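Local coordinates for protein putative N-acetylmuramoyl-L-alanine amidase,autolysin cwp6 (Peptoclostridium difficile, PDB 5J72) that probably hydrolyses the amide bond between N-acetylmuramic acid and L-alanine in peptidoglycan as a zinc-dependent autolysin that also carries cell-wall-binding CWB2 modules, at residues A[530-535]-A[601-606]; A[537-542]-A[571-576]. One frame throughout, in Å; residues are numbered along the deposited sequence.

Contact 1 of 2, residues A[530-535]-A[601-606]. With ZN (zinc ion), chain I.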
ATOM      1  N   HIS A 530      28.455  -5.107   2.250  1.00 22.47           N
ATOM      2  CA  HIS A 530      29.144  -5.130   0.965  1.00 22.18           C
ATOM      3  C   HIS A 530      29.196  -6.543   0.369  1.00 27.53           C
ATOM      4  O   HIS A 530      28.835  -7.510   1.045  1.00 25.95           O
ATOM      5  CB  HIS A 530      30.589  -4.629   1.179  1.00 25.43           C
ATOM      6  CG  HIS A 530      30.676  -3.139   1.364  1.00 25.32           C
ATOM      7  ND1 HIS A 530      31.178  -2.293   0.365  1.00 25.68           N
ATOM      8  CD2 HIS A 530      30.305  -2.357   2.419  1.00 23.31           C
ATOM      9  CE1 HIS A 530      31.072  -1.061   0.853  1.00 25.41           C
ATOM     10  NE2 HIS A 530      30.556  -1.028   2.080  1.00 25.02           N
ATOM     11  N   TYR A 531      29.609  -6.663  -0.912  1.00 26.96           N
ATOM     12  CA  TYR A 531      29.793  -7.968  -1.560  1.00 30.06           C
ATOM     13  C   TYR A 531      31.254  -8.003  -2.070  1.00 34.68           C
ATOM     14  O   TYR A 531      31.750  -6.970  -2.532  1.00 33.88           O
ATOM     15  CB  TYR A 531      28.789  -8.171  -2.693  1.00 31.35           C
ATOM     16  CG  TYR A 531      27.469  -8.663  -2.145  1.00 32.54           C
ATOM     17  CD1 TYR A 531      27.141 -10.015  -2.170  1.00 29.55           C
ATOM     18  CD2 TYR A 531      26.572  -7.784  -1.539  1.00 27.92           C
ATOM     19  CE1 TYR A 531      25.966 -10.484  -1.591  1.00 27.31           C
ATOM     20  CE2 TYR A 531      25.390  -8.246  -0.958  1.00 28.96           C
ATOM     21  CZ  TYR A 531      25.095  -9.595  -0.980  1.00 29.64           C
ATOM     22  OH  TYR A 531      23.930 -10.053  -0.399  1.00 27.79           O
ATOM     23  N   ASN A 532      31.954  -9.148  -1.926  1.00 32.75           N
ATOM     24  CA  ASN A 532      33.375  -9.281  -2.309  1.00 33.96           C
ATOM     25  C   ASN A 532      33.538  -9.618  -3.765  1.00 34.73           C
ATOM     26  O   ASN A 532      32.558  -9.887  -4.465  1.00 31.97           O
ATOM     27  CB  ASN A 532      34.057 -10.405  -1.531  1.00 33.98           C
ATOM     28  CG  ASN A 532      35.133  -9.891  -0.656  1.00 39.43           C
ATOM     29  OD1 ASN A 532      35.879  -9.008  -1.075  1.00 39.45           O
ATOM     30  ND2 ASN A 532      35.263 -10.342   0.595  1.00 35.25           N
ATOM     31  N   ALA A 533      34.807  -9.611  -4.214  1.00 34.81           N
ATOM     32  CA  ALA A 533      35.184  -9.940  -5.610  1.00 41.50           C
ATOM     33  C   ALA A 533      36.700 -10.193  -5.641  1.00 39.58           C
ATOM     34  O   ALA A 533      37.402  -9.773  -4.742  1.00 37.20           O
ATOM     35  CB  ALA A 533      34.852  -8.767  -6.565  1.00 37.01           C
ATOM     36  N   SER A 534      37.167 -10.870  -6.652  1.00 42.94           N
ATOM     37  CA  SER A 534      38.576 -11.125  -6.901  1.00 49.06           C
ATOM     38  C   SER A 534      38.531 -11.524  -8.393  1.00 55.45           C
ATOM     39  O   SER A 534      38.807 -10.712  -9.259  1.00 59.36           O
ATOM     40  CB  SER A 534      39.120 -12.216  -5.972  1.00 50.28           C
ATOM     41  OG  SER A 534      38.469 -13.473  -6.083  1.00 51.35           O
ATOM     42  N   ASN A 535      38.140 -12.759  -8.662  1.00 62.52           N
ATOM     43  CA  ASN A 535      37.910 -13.339  -9.993  1.00 68.12           C
ATOM     44  C   ASN A 535      36.907 -14.446  -9.651  1.00 73.41           C
ATOM     45  O   ASN A 535      36.290 -14.321  -8.615  1.00 77.87           O
ATOM     46  CB  ASN A 535      39.198 -13.852 -10.683  1.00 70.14           C
ATOM     47  CG  ASN A 535      40.374 -14.026  -9.766  1.00 68.98           C
ATOM     48  OD1 ASN A 535      40.481 -15.053  -9.079  1.00 67.63           O
ATOM     49  ND2 ASN A 535      41.290 -13.073  -9.688  1.00 69.28           N
ATOM     50  N   LEU A 601      32.146  -4.209   8.873  1.00 22.75           N
ATOM     51  CA  LEU A 601      31.820  -4.246   7.475  1.00 22.83           C
ATOM     52  C   LEU A 601      31.710  -5.676   7.060  1.00 24.12           C
ATOM     53  O   LEU A 601      32.665  -6.449   7.112  1.00 24.72           O
ATOM     54  CB  LEU A 601      32.828  -3.496   6.596  1.00 23.99           C
ATOM     55  CG  LEU A 601      32.513  -3.408   5.092  1.00 24.04           C
ATOM     56  CD1 LEU A 601      33.109  -2.127   4.544  1.00 25.69           C
ATOM     57  CD2 LEU A 601      33.030  -4.571   4.281  1.00 26.00           C
ATOM     58  N   VAL A 602      30.514  -6.052   6.630  1.00 21.87           N
ATOM     59  CA  VAL A 602      30.207  -7.402   6.226  1.00 21.31           C
ATOM     60  C   VAL A 602      30.393  -7.588   4.759  1.00 25.27           C
ATOM     61  O   VAL A 602      29.809  -6.842   3.986  1.00 25.17           O
ATOM     62  CB  VAL A 602      28.719  -7.733   6.566  1.00 20.27           C
ATOM     63  CG1 VAL A 602      28.370  -9.170   6.163  1.00 19.82           C
ATOM     64  CG2 VAL A 602      28.457  -7.496   8.064  1.00 22.22           C
ATOM     65  N   GLU A 603      31.224  -8.596   4.340  1.00 25.61           N
ATOM     66  CA  GLU A 603      31.346  -8.936   2.923  1.00 26.11           C
ATOM     67  C   GLU A 603      30.533 -10.199   2.832  1.00 29.45           C
ATOM     68  O   GLU A 603      31.079 -11.306   3.066  1.00 26.55           O
ATOM     69  CB  GLU A 603      32.801  -9.212   2.539  1.00 27.86           C
ATOM     70  CG  GLU A 603      33.623  -7.947   2.697  1.00 32.35           C
ATOM     71  CD  GLU A 603      33.554  -7.076   1.433  1.00 37.74           C
ATOM     72  OE1 GLU A 603      32.779  -7.393   0.524  1.00 38.72           O
ATOM     73  OE2 GLU A 603      34.282  -6.080   1.370  1.00 43.27           O
ATOM     74  N   CYS A 604      29.217 -10.071   2.524  1.00 27.32           N
ATOM     75  CA  CYS A 604      28.272 -11.196   2.527  1.00 26.35           C
ATOM     76  C   CYS A 604      28.689 -12.434   1.784  1.00 29.33           C
ATOM     77  O   CYS A 604      28.458 -13.549   2.243  1.00 30.47           O
ATOM     78  CB  CYS A 604      26.924 -10.728   1.973  1.00 25.43           C
ATOM     79  SG  CYS A 604      26.272  -9.285   2.851  1.00 27.03           S
ATOM     80  N   ALA A 605      29.240 -12.223   0.581  1.00 30.43           N
ATOM     81  CA  ALA A 605      29.600 -13.306  -0.316  1.00 30.17           C
ATOM     82  C   ALA A 605      30.389 -12.679  -1.478  1.00 31.85           C
ATOM     83  O   ALA A 605      30.459 -11.442  -1.572  1.00 29.65           O
ATOM     84  CB  ALA A 605      28.328 -13.935  -0.862  1.00 29.95           C
ATOM     85  N   PHE A 606      31.006 -13.524  -2.335  1.00 32.74           N
ATOM     86  CA  PHE A 606      31.751 -13.041  -3.501  1.00 33.89           C
ATOM     87  C   PHE A 606      30.747 -12.965  -4.575  1.00 33.60           C
ATOM     88  O   PHE A 606      30.198 -13.988  -4.967  1.00 34.03           O
ATOM     89  CB  PHE A 606      32.910 -14.000  -3.895  1.00 34.49           C
ATOM     90  CG  PHE A 606      34.151 -13.714  -3.082  1.00 35.68           C
ATOM     91  CD1 PHE A 606      34.180 -13.966  -1.719  1.00 35.47           C
ATOM     92  CD2 PHE A 606      35.256 -13.113  -3.664  1.00 35.20           C
ATOM     93  CE1 PHE A 606      35.284 -13.624  -0.955  1.00 38.24           C
ATOM     94  CE2 PHE A 606      36.360 -12.770  -2.891  1.00 33.95           C
ATOM     95  CZ  PHE A 606      36.364 -13.028  -1.541  1.00 38.09           C
TER
HETATM   96 ZN    ZN I 707      32.243  -2.864  -1.470  0.69 36.08          ZN
HETATM   97  O   HOH W   1      33.299  -4.707  -1.084  1.00 49.90           O
HETATM   98  O   HOH W   2      33.150 -12.214   1.422  1.00 34.57           O
HETATM   99  O   HOH W   3      33.990  -1.807  -0.777  1.00 46.68           O
HETATM  100  O   HOH W   4      33.557  -3.178  -3.390  1.00 46.50           O
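His530 and Glu603 pair side by side on neighbouring parallel strands, with their side chains on the same face of the sheet as the zinc ion. The backbone of His530 is held at both ends: its N donates to Val602 O at 2.8 Å, and its O accepts from Cys604 N. The His530 side chain can be followed outward. CB lies 3.6 Å from Glu603 OE1. CD2 is 3.5 Å from Leu601 CD1, a methyl that sits over one ring face. ND1 binds the zinc ion at 2.2 Å. NE2, at the far end of the ring, is 3.7 Å from Leu601 CD1. His460, Glu477 and three waters complete the metal site. With CG anti to the carbonyl carbon (chi1 -75°), the ring reaches the metal while its face stays against Leu601.

This is the zinc-binding end of two central strands of the Amidase_3 fold, 525-532 and 599-606, which are adjacent in a mixed sheet. The Glu603 chain bends at chi2 (-86°), which lays the carboxylate over the backbone of Tyr531 and Asn532 on the neighbouring strand. One water bound to the zinc ion lies 3.0 Å from Glu603 OE2 and is also close to Tyr531 O. The Asn532 amide stacks on this carboxylate, the two planes 11° apart.

Between His530 and Asn532 the register slips by one residue, a beta bulge. Asn532 N then donates to Ala605 O. Asn532 CB sits over the centre of the Phe606 ring, 3.3 Å from its centroid, in a CH-pi contact. A second water takes a hydrogen bond from Asn532 ND2 and gives one to Glu603 O. On the other face of the sheet, Cys604 CB lies over the Tyr531 ring, 3.9 Å from the centroid and offset toward the rim. The Tyr531 hydroxyl is hydrogen-bonded to Thr484.

Contact 2 of 2, residues A[537-542]-A[571-576]; sequences SGNGVE and NMKNRG
Arg575 and Glu542 meet through two torsion choices. Glu542 places CG between its backbone N and carbonyl carbon (chi1 53°) and then runs extended. Arg575 bends at chi3 (50°), which turns its guanidinium back along the 537-542 segment. Strands 541-544 and 574-578 are the parallel pair of a beta-alpha-beta unit, joined by helix 554-569. Arg575 NE donates to Glu542 OE1 at 2.9 Å in a nearly straight salt bridge. The oxygen lies close to the guanidinium plane, but the NE approaches from above the carboxylate plane, and the two planes are 64° apart. Lys578 also forms a salt bridge to OE1, so two cationic groups probably offset the charge of this buried glutamate.

The same guanidinium uses NH1 to reach Asn539 O at 3.0 Å, again at its edge. These two bonds fix the rotation of the group.

Two backbone bonds join the strands: Val541 N to Lys573 O, and Arg575 N to Val541 O. Gly540 packs close to the other segment, its CA 3.1 Å from Lys573 O. On the opposite face from Arg575, Val541 and Asn574 touch Leu563 and Leu567 of the connecting helix. The Lys573 chain passes across the Asn539 side chain at about a right angle, and Lys573 CE comes to 3.2 Å from Asn539 O.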
ATOM      1  N   SER A 537      37.535 -17.146  -8.529  1.00 71.46           N
ATOM      2  CA  SER A 537      38.307 -17.800  -7.471  1.00 66.79           C
ATOM      3  C   SER A 537      37.789 -17.593  -6.014  1.00 62.83           C
ATOM      4  O   SER A 537      37.223 -18.533  -5.433  1.00 61.16           O
ATOM      5  CB  SER A 537      39.749 -17.307  -7.547  1.00 64.94           C
ATOM      6  OG  SER A 537      40.601 -18.154  -6.796  1.00 70.76           O
ATOM      7  N   GLY A 538      38.002 -16.391  -5.423  1.00 59.41           N
ATOM      8  CA  GLY A 538      37.549 -16.135  -4.056  1.00 55.19           C
ATOM      9  C   GLY A 538      36.083 -16.492  -3.877  1.00 49.14           C
ATOM     10  O   GLY A 538      35.279 -16.399  -4.796  1.00 43.54           O
ATOM     11  N   ASN A 539      35.734 -16.935  -2.671  1.00 48.75           N
ATOM     12  CA  ASN A 539      34.360 -17.313  -2.327  1.00 48.67           C
ATOM     13  C   ASN A 539      34.288 -17.352  -0.803  1.00 45.32           C
ATOM     14  O   ASN A 539      35.327 -17.491  -0.142  1.00 42.60           O
ATOM     15  CB  ASN A 539      33.951 -18.683  -2.935  1.00 49.97           C
ATOM     16  CG  ASN A 539      34.750 -19.861  -2.376  1.00 55.19           C
ATOM     17  OD1 ASN A 539      35.803 -20.205  -2.931  1.00 56.26           O
ATOM     18  ND2 ASN A 539      34.359 -20.482  -1.256  1.00 53.82           N
ATOM     19  N   GLY A 540      33.070 -17.208  -0.251  1.00 42.27           N
ATOM     20  CA  GLY A 540      32.883 -17.221   1.193  1.00 41.63           C
ATOM     21  C   GLY A 540      32.492 -15.862   1.757  1.00 41.06           C
ATOM     22  O   GLY A 540      32.320 -14.884   1.019  1.00 35.37           O
ATOM     23  N   VAL A 541      32.372 -15.814   3.098  1.00 38.06           N
ATOM     24  CA  VAL A 541      31.958 -14.632   3.851  1.00 35.04           C
ATOM     25  C   VAL A 541      33.067 -14.254   4.840  1.00 35.22           C
ATOM     26  O   VAL A 541      33.739 -15.137   5.410  1.00 32.85           O
ATOM     27  CB  VAL A 541      30.600 -14.972   4.587  1.00 35.43           C
ATOM     28  CG1 VAL A 541      30.734 -16.245   5.420  1.00 37.00           C
ATOM     29  CG2 VAL A 541      30.194 -13.844   5.536  1.00 29.70           C
ATOM     30  N   GLU A 542      33.279 -12.943   5.039  1.00 30.01           N
ATOM     31  CA  GLU A 542      34.246 -12.421   6.005  1.00 31.36           C
ATOM     32  C   GLU A 542      33.710 -11.124   6.512  1.00 28.67           C
ATOM     33  O   GLU A 542      32.941 -10.476   5.807  1.00 29.61           O
ATOM     34  CB  GLU A 542      35.616 -12.169   5.364  1.00 31.92           C
ATOM     35  CG  GLU A 542      35.516 -11.279   4.119  1.00 35.79           C
ATOM     36  CD  GLU A 542      36.873 -11.227   3.359  1.00 46.40           C
ATOM     37  OE1 GLU A 542      37.658 -12.221   3.451  1.00 42.47           O
ATOM     38  OE2 GLU A 542      37.149 -10.201   2.704  1.00 43.34           O
ATOM     39  N   ASN A 571      25.742 -22.335   3.242  1.00 42.38           N
ATOM     40  CA  ASN A 571      26.945 -23.161   3.341  1.00 51.44           C
ATOM     41  C   ASN A 571      28.046 -22.582   2.462  1.00 53.46           C
ATOM     42  O   ASN A 571      28.334 -23.132   1.407  1.00 51.84           O
ATOM     43  CB  ASN A 571      26.684 -24.637   2.913  1.00 55.67           C
ATOM     44  CG  ASN A 571      27.793 -25.574   3.407  1.00 57.91           C
ATOM     45  N   MET A 572      28.650 -21.470   2.899  1.00 50.14           N
ATOM     46  CA  MET A 572      29.743 -20.802   2.183  1.00 51.10           C
ATOM     47  C   MET A 572      31.011 -20.931   2.988  1.00 50.10           C
ATOM     48  O   MET A 572      30.945 -21.183   4.194  1.00 49.33           O
ATOM     49  CB  MET A 572      29.455 -19.302   2.011  1.00 51.31           C
ATOM     50  CG  MET A 572      28.339 -19.011   1.050  1.00 54.39           C
ATOM     51  SD  MET A 572      28.030 -17.218   1.004  1.00 54.95           S
ATOM     52  CE  MET A 572      26.325 -17.145   0.202  1.00 53.89           C
ATOM     53  N   LYS A 573      32.160 -20.749   2.368  1.00 47.22           N
ATOM     54  CA  LYS A 573      33.378 -20.854   3.132  1.00 46.31           C
ATOM     55  C   LYS A 573      33.444 -19.779   4.219  1.00 47.75           C
ATOM     56  O   LYS A 573      33.129 -18.597   3.991  1.00 46.60           O
ATOM     57  CB  LYS A 573      34.599 -20.747   2.211  1.00 47.97           C
ATOM     58  CG  LYS A 573      35.929 -20.766   2.992  1.00 53.78           C
ATOM     59  CD  LYS A 573      37.119 -20.948   2.042  1.00 58.36           C
ATOM     60  CE  LYS A 573      37.073 -19.964   0.900  1.00 61.79           C
ATOM     61  NZ  LYS A 573      38.164 -20.211  -0.079  1.00 60.88           N
ATOM     62  N   ASN A 574      33.864 -20.195   5.412  1.00 44.76           N
ATOM     63  CA  ASN A 574      33.992 -19.284   6.522  1.00 42.45           C
ATOM     64  C   ASN A 574      35.379 -18.649   6.438  1.00 44.34           C
ATOM     65  O   ASN A 574      36.369 -19.283   6.825  1.00 42.48           O
ATOM     66  CB  ASN A 574      33.797 -20.045   7.838  1.00 41.93           C
ATOM     67  CG  ASN A 574      34.074 -19.216   9.051  1.00 44.60           C
ATOM     68  OD1 ASN A 574      34.576 -18.086   8.952  1.00 43.89           O
ATOM     69  ND2 ASN A 574      33.746 -19.669  10.251  1.00 47.82           N
ATOM     70  N   ARG A 575      35.476 -17.401   5.922  1.00 39.98           N
ATOM     71  CA  ARG A 575      36.774 -16.758   5.825  1.00 35.52           C
ATOM     72  C   ARG A 575      37.153 -16.067   7.119  1.00 37.70           C
ATOM     73  O   ARG A 575      38.247 -15.517   7.234  1.00 38.08           O
ATOM     74  CB  ARG A 575      36.799 -15.805   4.625  1.00 39.00           C
ATOM     75  CG  ARG A 575      36.221 -16.471   3.345  1.00 34.61           C
ATOM     76  CD  ARG A 575      35.994 -15.442   2.211  1.00 38.84           C
ATOM     77  NE  ARG A 575      37.195 -14.631   1.992  1.00 44.55           N
ATOM     78  CZ  ARG A 575      38.070 -14.857   1.019  1.00 48.91           C
ATOM     79  NH1 ARG A 575      37.873 -15.852   0.155  1.00 45.14           N
ATOM     80  NH2 ARG A 575      39.156 -14.102   0.909  1.00 44.68           N
ATOM     81  N   GLY A 576      36.268 -16.089   8.113  1.00 35.57           N
ATOM     82  CA  GLY A 576      36.604 -15.536   9.413  1.00 34.46           C
ATOM     83  C   GLY A 576      36.368 -14.051   9.524  1.00 33.22           C
ATOM     84  O   GLY A 576      35.953 -13.432   8.554  1.00 32.49           O
TER

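In the fold
Both contacts belong to the mixed six-stranded sheet of the amidase domain, and their centres are about 9 Å apart. Four of its strands lie in the order 525-532, 599-606, 541-544, 574-578. Contact 1 joins the first two of these strands and contact 2 the last two. Strand 541-544 runs antiparallel to 599-606 and links the pairs, with Glu603 N bonded to Glu542 O. Along the chain, contact 2 is nested within the loop that contact 1 closes. Glu542 OE2 also accepts a weak hydrogen bond from Asn532 ND2, and Phe606 packs on Gly538 and Asn539. The zinc-bearing strand is thus connected through Asn532, Glu603 and then Glu542 to 574-578, one of the two outer strands.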